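Local coordinates for putative secreted protein (Streptomyces coelicolor A3, PDB 2QF9) that is of unknown function but is probably secreted and belongs to the DUF305 family of the ferritin clan, folding as a helical bundle, at residues A[22-27]-A[45-50]; A[15-20]-A[52-57]; A[37-42]-A[115-120]. All blocks are in the same frame, centred on the assembly; numbering follows the deposited sequence.

Overall arrangement
Interactions 1 and 2 are successive levels of one antiparallel pairing, helix 8-31 against helix 37-63; their centres lie about 10 Å apart, and they meet where Gln50 O approaches His20 CD2 at 3.1 Å. Interaction 3 takes the beginning of helix 37-63 across to helix 109-137. Its centre is about 10 Å from that of interaction 1, to which it is tied by a probable hydrogen bond of 3.0 Å between Ser27 OG and Tyr116 OH. Interactions 2 and 3 lie on opposite sides of the chain's centre, about 20 Å apart between centres. The second subunit packs against both contacts of the helix pair, and one ethanediol sits at the subunit boundary beside interaction 1.

Interaction 1. Residues A[22-27]-A[45-50]; sequences QAVEMS and DIAQTQ. With EDO (1,2-ethanediol), chain C.
Val24 and Ala47 sit closest in the backbone where two helices of the ferritin-like bundle, 8-31 and 37-63, run antiparallel as a helical hairpin. Their CA atoms are 4.5 Å apart, the nearest such pair between the segments, and the local axes come within 8.4 Å at 151°. Small residues permit this close fit. Val24 has CG1 anti to its nitrogen (chi1 176°), which leaves CG2 to reach Ala47 O at 3.8 Å and to lie against Gln50 CB at 4.1 Å, the two side chains passing alongside in opposite senses. One turn along, the methyl of Ala47 meets Ser27 CB at 3.9 Å.

Ala23 presses its methyl on the Gln50 amide, with Ala23 CB only 3.1 Å from Gln50 OE1, a tight spot; the methyl also touches Ile46 CG2. Ser27 OG turns back to its own helix and donates to Ala23 O at 3.0 Å, from 35° above the carbonyl plane, while Ser27 N reaches the same oxygen from the opposite face. The hydroxyl is also bonded to Tyr116 OH of helix 109-137 and lies beside Ile46 CG2. With an alanine here in place of the serine, the hydroxyl of Tyr116 would probably be left without this mate and a small gap would be likely to open beside Ile46.

An ethanediol, probably from the crystallisation liquor, sits at the dimer boundary, also bonded to Tyr28 and to Tyr28 and Gln48 of the second subunit. The bent side chain of Gln48 brings Gln48 NE2 to O2 of the ethanediol at 2.6 Å.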
# COMPACT_ATOMS: atom_id res chain seq x y z
N GLN A 22 7.47 7.56 2.56
CA GLN A 22 8.86 7.54 2.11
C GLN A 22 9.48 6.13 2.14
O GLN A 22 10.25 5.78 1.23
CB GLN A 22 9.71 8.53 2.89
CG GLN A 22 11.05 8.77 2.18
CD GLN A 22 12.02 9.60 2.97
OE1 GLN A 22 12.42 9.23 4.08
NE2 GLN A 22 12.40 10.74 2.41
N ALA A 23 9.15 5.34 3.16
CA ALA A 23 9.65 3.95 3.22
C ALA A 23 9.17 3.16 1.99
O ALA A 23 9.94 2.42 1.36
CB ALA A 23 9.20 3.25 4.47
N VAL A 24 7.89 3.30 1.68
CA VAL A 24 7.32 2.66 0.49
C VAL A 24 8.11 3.07 -0.77
O VAL A 24 8.52 2.21 -1.57
CB VAL A 24 5.80 2.96 0.37
CG1 VAL A 24 5.24 2.37 -0.94
CG2 VAL A 24 5.06 2.41 1.62
N GLU A 25 8.32 4.37 -0.96
CA GLU A 25 9.07 4.90 -2.10
C GLU A 25 10.50 4.33 -2.15
O GLU A 25 10.96 3.90 -3.22
CB GLU A 25 9.08 6.44 -2.05
CG GLU A 25 9.95 7.13 -3.11
CD GLU A 25 9.48 6.92 -4.56
OE1 GLU A 25 8.49 6.19 -4.80
OE2 GLU A 25 10.14 7.50 -5.46
N MSE A 26 11.20 4.33 -1.01
CA MSE A 26 12.52 3.72 -0.95
C MSE A 26 12.52 2.27 -1.41
O MSE A 26 13.43 1.82 -2.10
CB MSE A 26 13.07 3.79 0.46
CG MSE A 26 13.91 4.98 0.71
SE MSE A 26 15.06 4.51 2.20
CE MSE A 26 13.70 4.20 3.54
N SER A 27 11.48 1.53 -1.00
CA SER A 27 11.31 0.12 -1.38
C SER A 27 11.10 -0.08 -2.87
O SER A 27 11.70 -1.00 -3.47
CB SER A 27 10.19 -0.52 -0.54
OG SER A 27 10.57 -0.45 0.84
N ASP A 45 8.14 -6.61 1.61
CA ASP A 45 7.47 -6.70 2.92
C ASP A 45 7.27 -5.35 3.61
O ASP A 45 6.19 -5.04 4.12
CB ASP A 45 8.19 -7.69 3.84
CG ASP A 45 8.04 -9.15 3.36
OD1 ASP A 45 7.10 -9.46 2.61
OD2 ASP A 45 8.86 -9.99 3.76
N ILE A 46 8.31 -4.53 3.61
CA ILE A 46 8.19 -3.18 4.16
C ILE A 46 7.17 -2.35 3.37
O ILE A 46 6.35 -1.65 3.98
CB ILE A 46 9.57 -2.48 4.21
CG1 ILE A 46 10.43 -3.18 5.26
CG2 ILE A 46 9.41 -0.96 4.52
CD1 ILE A 46 11.89 -2.68 5.30
N ALA A 47 7.24 -2.38 2.04
CA ALA A 47 6.27 -1.65 1.22
C ALA A 47 4.83 -2.09 1.55
O ALA A 47 3.94 -1.25 1.72
CB ALA A 47 6.55 -1.84 -0.28
N GLN A 48 4.62 -3.39 1.62
CA GLN A 48 3.28 -3.93 1.86
C GLN A 48 2.74 -3.50 3.22
O GLN A 48 1.60 -3.03 3.34
CB GLN A 48 3.27 -5.46 1.69
CG GLN A 48 3.39 -5.89 0.22
CD GLN A 48 2.06 -5.78 -0.51
OE1 GLN A 48 1.33 -6.76 -0.62
NE2 GLN A 48 1.73 -4.59 -0.98
N THR A 49 3.57 -3.66 4.25
CA THR A 49 3.15 -3.35 5.61
C THR A 49 2.94 -1.86 5.79
O THR A 49 1.91 -1.44 6.31
CB THR A 49 4.17 -3.90 6.64
OG1 THR A 49 4.17 -5.33 6.53
CG2 THR A 49 3.80 -3.50 8.09
N GLN A 50 3.89 -1.06 5.33
CA GLN A 50 3.83 0.38 5.57
C GLN A 50 2.75 1.07 4.71
O GLN A 50 2.05 1.95 5.21
CB GLN A 50 5.21 1.04 5.45
CG GLN A 50 6.14 0.55 6.61
CD GLN A 50 7.25 1.52 6.97
OE1 GLN A 50 7.17 2.70 6.69
NE2 GLN A 50 8.27 1.02 7.63
C1 EDO C . 1.64 -1.01 -2.81
O1 EDO C . 2.50 -0.09 -3.47
C2 EDO C . 2.27 -1.36 -1.47
O2 EDO C . 3.12 -2.49 -1.63

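Interaction 2. Residues A[15-20]-A[52-57]; sequences DMSVHH and NQRGMM
His20 points to helix 37-63 and sets the edge of its imidazole against Gln53 and Arg54. At the root, His20 CB packs on Arg54 CB at 4.1 Å. The first torsion sets CG beside the backbone nitrogen and anti to the carbonyl carbon (chi1 -87°), and this brings one edge of the imidazole against the neighbouring helix. There CD2 touches Gln53 CB, 3.6 Å away and in the plane of the ring, and the backbone N of Arg54 is also at this edge. At the tip, His20 NE2 donates to Gln53 OE1 at 2.8 Å, with an N-H...O angle of 152°. The donor lies in the carbonyl plane of the glutamine, whose amide is nearly coplanar with the ring at 25°, a bond that helps to set how the imidazole is turned.

Helices 8-31 and 37-63 form an antiparallel hairpin within a ferritin-like helical bundle, and at this level their local axes approach to 9.0 Å. Met57, a selenomethionine, covers one face of the ring: its CE makes a CH-pi contact, 4.2 Å from the centroid of the His20 ring. The same methyl lies 3.8 Å from Met16 CG, the two side chains crossing at a slant, and Met150 of helix 141-167 touches Met16, His20 and Gln53. Ser17 OG, bonded to Ala13 O in its own helix, rests on Met57 CB at 3.6 Å. Beside it the extended chain of Arg54 runs along Ser17, its CD 3.3 Å from Ser17 O, which lies at the edge of the guanidinium in its plane.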
# COMPACT_ATOMS: atom_id res chain seq x y z
N ASP A 15 1.68 12.40 10.65
CA ASP A 15 3.14 12.36 10.57
C ASP A 15 3.63 10.98 10.17
O ASP A 15 4.47 10.85 9.27
CB ASP A 15 3.76 12.77 11.91
CG ASP A 15 3.58 14.27 12.22
OD1 ASP A 15 3.10 15.05 11.37
OD2 ASP A 15 3.96 14.66 13.34
N MSE A 16 3.10 9.95 10.81
CA MSE A 16 3.56 8.61 10.48
C MSE A 16 3.11 8.22 9.07
O MSE A 16 3.81 7.45 8.40
CB MSE A 16 3.12 7.58 11.55
CG MSE A 16 3.76 6.24 11.38
SE MSE A 16 5.74 6.28 11.51
CE MSE A 16 5.82 6.00 13.39
N SER A 17 1.98 8.76 8.58
CA SER A 17 1.59 8.48 7.19
C SER A 17 2.63 9.01 6.18
O SER A 17 3.00 8.31 5.22
CB SER A 17 0.19 9.03 6.88
OG SER A 17 -0.76 8.23 7.55
N VAL A 18 3.11 10.23 6.40
CA VAL A 18 4.16 10.80 5.56
C VAL A 18 5.46 9.98 5.68
O VAL A 18 6.14 9.73 4.69
CB VAL A 18 4.40 12.30 5.89
CG1 VAL A 18 5.59 12.85 5.10
CG2 VAL A 18 3.14 13.13 5.59
N HIS A 19 5.79 9.56 6.90
CA HIS A 19 7.00 8.77 7.15
C HIS A 19 6.93 7.43 6.38
O HIS A 19 7.87 7.05 5.65
CB HIS A 19 7.14 8.52 8.64
CG HIS A 19 8.54 8.27 9.11
ND1 HIS A 19 9.06 7.01 9.29
CD2 HIS A 19 9.51 9.13 9.52
CE1 HIS A 19 10.29 7.09 9.77
NE2 HIS A 19 10.59 8.37 9.92
N HIS A 20 5.79 6.75 6.52
CA HIS A 20 5.52 5.48 5.83
C HIS A 20 5.63 5.64 4.31
O HIS A 20 6.25 4.81 3.62
CB HIS A 20 4.13 4.97 6.21
CG HIS A 20 4.10 4.14 7.46
ND1 HIS A 20 5.01 4.29 8.49
CD2 HIS A 20 3.26 3.15 7.83
CE1 HIS A 20 4.75 3.40 9.43
NE2 HIS A 20 3.68 2.71 9.07
N ASN A 52 0.01 -0.41 3.89
CA ASN A 52 -1.24 -0.84 4.52
C ASN A 52 -1.51 0.01 5.77
O ASN A 52 -2.62 0.56 5.95
CB ASN A 52 -1.20 -2.32 4.89
CG ASN A 52 -2.51 -2.81 5.47
OD1 ASN A 52 -3.56 -2.72 4.81
ND2 ASN A 52 -2.47 -3.30 6.69
N GLN A 53 -0.49 0.14 6.62
CA GLN A 53 -0.63 0.97 7.83
C GLN A 53 -0.91 2.44 7.50
O GLN A 53 -1.69 3.11 8.20
CB GLN A 53 0.61 0.83 8.71
CG GLN A 53 0.81 -0.58 9.24
CD GLN A 53 2.09 -0.72 10.04
OE1 GLN A 53 2.96 0.15 10.02
NE2 GLN A 53 2.22 -1.84 10.76
N ARG A 54 -0.26 2.95 6.44
CA ARG A 54 -0.57 4.29 5.98
C ARG A 54 -2.06 4.43 5.62
O ARG A 54 -2.71 5.40 6.04
CB ARG A 54 0.32 4.69 4.81
CG ARG A 54 0.03 6.06 4.28
CD ARG A 54 1.07 6.50 3.27
NE ARG A 54 0.73 7.80 2.68
CZ ARG A 54 -0.03 7.95 1.60
NH1 ARG A 54 -0.59 6.90 1.01
NH2 ARG A 54 -0.25 9.17 1.13
N GLY A 55 -2.60 3.47 4.85
CA GLY A 55 -4.03 3.45 4.54
C GLY A 55 -4.91 3.43 5.79
O GLY A 55 -5.92 4.13 5.85
N MSE A 56 -4.53 2.62 6.79
CA MSE A 56 -5.29 2.57 8.05
C MSE A 56 -5.38 3.96 8.69
O MSE A 56 -6.46 4.45 9.02
CB MSE A 56 -4.68 1.57 9.05
CG MSE A 56 -4.80 0.11 8.63
SE MSE A 56 -3.69 -0.95 9.84
CE MSE A 56 -4.18 -2.76 9.39
N MSE A 57 -4.23 4.62 8.82
CA MSE A 57 -4.16 5.92 9.49
C MSE A 57 -4.87 7.04 8.71
O MSE A 57 -5.58 7.90 9.30
CB MSE A 57 -2.69 6.26 9.79
CG MSE A 57 -2.12 5.29 10.84
SE MSE A 57 -0.27 5.74 11.32
CE MSE A 57 0.55 5.41 9.55

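Interaction 3. Residues A[37-42]-A[115-120]; sequences EEVRRL and YYLQLM. With EDO (1,2-ethanediol), chain D.
Leu42 and Leu117 bring their methyls together, CD2 of Leu42 to CD2 of Leu117 at 3.8 Å, in the apolar interior of a ferritin-like helical bundle. The segments of helices 37-63 and 109-137 run in the same general direction, inclined at 36°, but their axes stay 11.7 Å apart, so side chains alone span the distance; even the nearest CA pair, Val39 and Leu117, is 8.3 Å apart. Val39 splits its branches between two partners: CG1 goes to Tyr116 CD2 at 4.0 Å, while CG2 goes to Leu117 CD1 at 4.2 Å. On the tyrosine, Leu42 CD2 lies at the ring edge, near its plane, 4.4 Å from Tyr116 CE2. The four residues thus make a small buried cluster in which each one from helix 37-63 touches both from the other helix.

Tyr116 turns its ring toward helix 37-63, CG standing anti to the backbone nitrogen (chi1 171°). Its hydroxyl ends at Ser27 of helix 8-31, while Val30 and Leu104 pack against the side chain. Met161 of helix 141-167 touches both Leu42 and Leu117, so that a third helix adds to the cluster.

Further out, the start of helix 37-63 is held by Asp36, whose OD2 accepts from Val39 N. An ethanediol, probably from the crystallisation liquor and also bonded to Asp36 OD1, takes up two amides of the first turn. Glu37 N donates to O1 of the ethanediol at 2.9 Å. The amide of the next residue follows suit: Glu38 N donates to O2 of the same ethanediol at 2.8 Å, nearly straight at 165°.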
# COMPACT_ATOMS: atom_id res chain seq x y z
N GLU A 37 17.61 -11.24 -4.04
CA GLU A 37 16.31 -11.76 -3.56
C GLU A 37 15.97 -11.35 -2.11
O GLU A 37 14.83 -10.99 -1.81
CB GLU A 37 16.22 -13.28 -3.76
CG GLU A 37 16.10 -13.69 -5.23
CD GLU A 37 16.50 -15.15 -5.49
OE1 GLU A 37 15.61 -15.94 -5.82
OE2 GLU A 37 17.71 -15.49 -5.40
N GLU A 38 16.96 -11.42 -1.21
CA GLU A 38 16.75 -11.09 0.21
C GLU A 38 16.34 -9.65 0.40
O GLU A 38 15.35 -9.35 1.08
CB GLU A 38 18.03 -11.32 1.00
CG GLU A 38 18.26 -12.73 1.43
CD GLU A 38 19.51 -12.81 2.26
OE1 GLU A 38 20.55 -12.32 1.79
OE2 GLU A 38 19.42 -13.35 3.38
N VAL A 39 17.09 -8.75 -0.23
CA VAL A 39 16.77 -7.31 -0.13
C VAL A 39 15.48 -6.98 -0.87
O VAL A 39 14.64 -6.23 -0.36
CB VAL A 39 17.97 -6.43 -0.58
CG1 VAL A 39 17.56 -4.95 -0.70
CG2 VAL A 39 19.12 -6.60 0.41
N ARG A 40 15.28 -7.57 -2.06
CA ARG A 40 14.00 -7.36 -2.76
C ARG A 40 12.80 -7.84 -1.94
O ARG A 40 11.76 -7.16 -1.94
CB ARG A 40 14.01 -8.01 -4.15
CG ARG A 40 14.80 -7.19 -5.18
CD ARG A 40 14.93 -7.89 -6.52
NE ARG A 40 13.70 -8.56 -6.97
CZ ARG A 40 12.73 -7.96 -7.65
NH1 ARG A 40 12.81 -6.67 -7.97
NH2 ARG A 40 11.68 -8.65 -8.03
N ARG A 41 12.96 -8.97 -1.24
CA ARG A 41 11.86 -9.52 -0.42
C ARG A 41 11.60 -8.60 0.78
O ARG A 41 10.45 -8.32 1.10
CB ARG A 41 12.13 -10.95 0.06
CG ARG A 41 11.05 -11.49 0.99
CD ARG A 41 9.71 -11.66 0.27
NE ARG A 41 8.57 -11.67 1.19
CZ ARG A 41 7.34 -12.09 0.90
NH1 ARG A 41 7.05 -12.58 -0.31
NH2 ARG A 41 6.38 -12.02 1.82
N LEU A 42 12.68 -8.15 1.43
CA LEU A 42 12.52 -7.24 2.56
C LEU A 42 11.80 -5.97 2.11
O LEU A 42 10.83 -5.52 2.77
CB LEU A 42 13.89 -6.89 3.16
CG LEU A 42 13.91 -5.79 4.23
CD1 LEU A 42 13.03 -6.16 5.46
CD2 LEU A 42 15.35 -5.44 4.60
N TYR A 115 23.10 0.76 0.62
CA TYR A 115 22.63 2.14 0.85
C TYR A 115 21.18 2.14 1.32
O TYR A 115 20.83 2.87 2.24
CB TYR A 115 22.80 2.99 -0.40
CG TYR A 115 22.77 4.48 -0.09
CD1 TYR A 115 23.78 5.05 0.70
CD2 TYR A 115 21.76 5.30 -0.57
CE1 TYR A 115 23.77 6.41 1.00
CE2 TYR A 115 21.74 6.66 -0.27
CZ TYR A 115 22.74 7.21 0.51
OH TYR A 115 22.74 8.56 0.83
N TYR A 116 20.36 1.28 0.72
CA TYR A 116 18.96 1.08 1.14
C TYR A 116 18.89 0.61 2.59
O TYR A 116 18.11 1.15 3.39
CB TYR A 116 18.31 0.04 0.22
CG TYR A 116 16.94 -0.40 0.66
CD1 TYR A 116 15.82 0.42 0.47
CD2 TYR A 116 16.77 -1.64 1.32
CE1 TYR A 116 14.55 0.02 0.88
CE2 TYR A 116 15.51 -2.05 1.74
CZ TYR A 116 14.40 -1.22 1.53
OH TYR A 116 13.16 -1.63 1.93
N LEU A 117 19.67 -0.41 2.92
CA LEU A 117 19.71 -0.92 4.28
C LEU A 117 20.15 0.14 5.30
O LEU A 117 19.62 0.19 6.40
CB LEU A 117 20.59 -2.17 4.37
CG LEU A 117 20.02 -3.39 3.62
CD1 LEU A 117 21.14 -4.39 3.40
CD2 LEU A 117 18.82 -4.02 4.35
N GLN A 118 21.09 0.98 4.91
CA GLN A 118 21.55 2.07 5.80
C GLN A 118 20.46 3.12 5.99
O GLN A 118 20.16 3.51 7.14
CB GLN A 118 22.81 2.70 5.23
CG GLN A 118 24.03 1.79 5.38
CD GLN A 118 25.23 2.30 4.58
OE1 GLN A 118 25.07 3.02 3.60
NE2 GLN A 118 26.43 1.93 5.01
N LEU A 119 19.87 3.56 4.88
CA LEU A 119 18.77 4.53 4.95
C LEU A 119 17.58 3.99 5.74
O LEU A 119 16.99 4.70 6.55
CB LEU A 119 18.30 4.95 3.57
CG LEU A 119 19.24 5.79 2.71
CD1 LEU A 119 18.61 6.00 1.33
CD2 LEU A 119 19.59 7.15 3.37
N MSE A 120 17.22 2.73 5.51
CA MSE A 120 16.03 2.18 6.15
C MSE A 120 16.30 1.93 7.65
O MSE A 120 15.40 2.06 8.48
CB MSE A 120 15.58 0.90 5.44
CG MSE A 120 14.24 0.38 5.91
SE MSE A 120 12.73 1.61 5.57
CE MSE A 120 12.42 1.15 3.69
C1 EDO D . 20.46 -13.90 -3.62
O1 EDO D . 19.52 -13.39 -4.59
C2 EDO D . 19.90 -13.93 -2.19
O2 EDO D . 19.44 -12.62 -1.82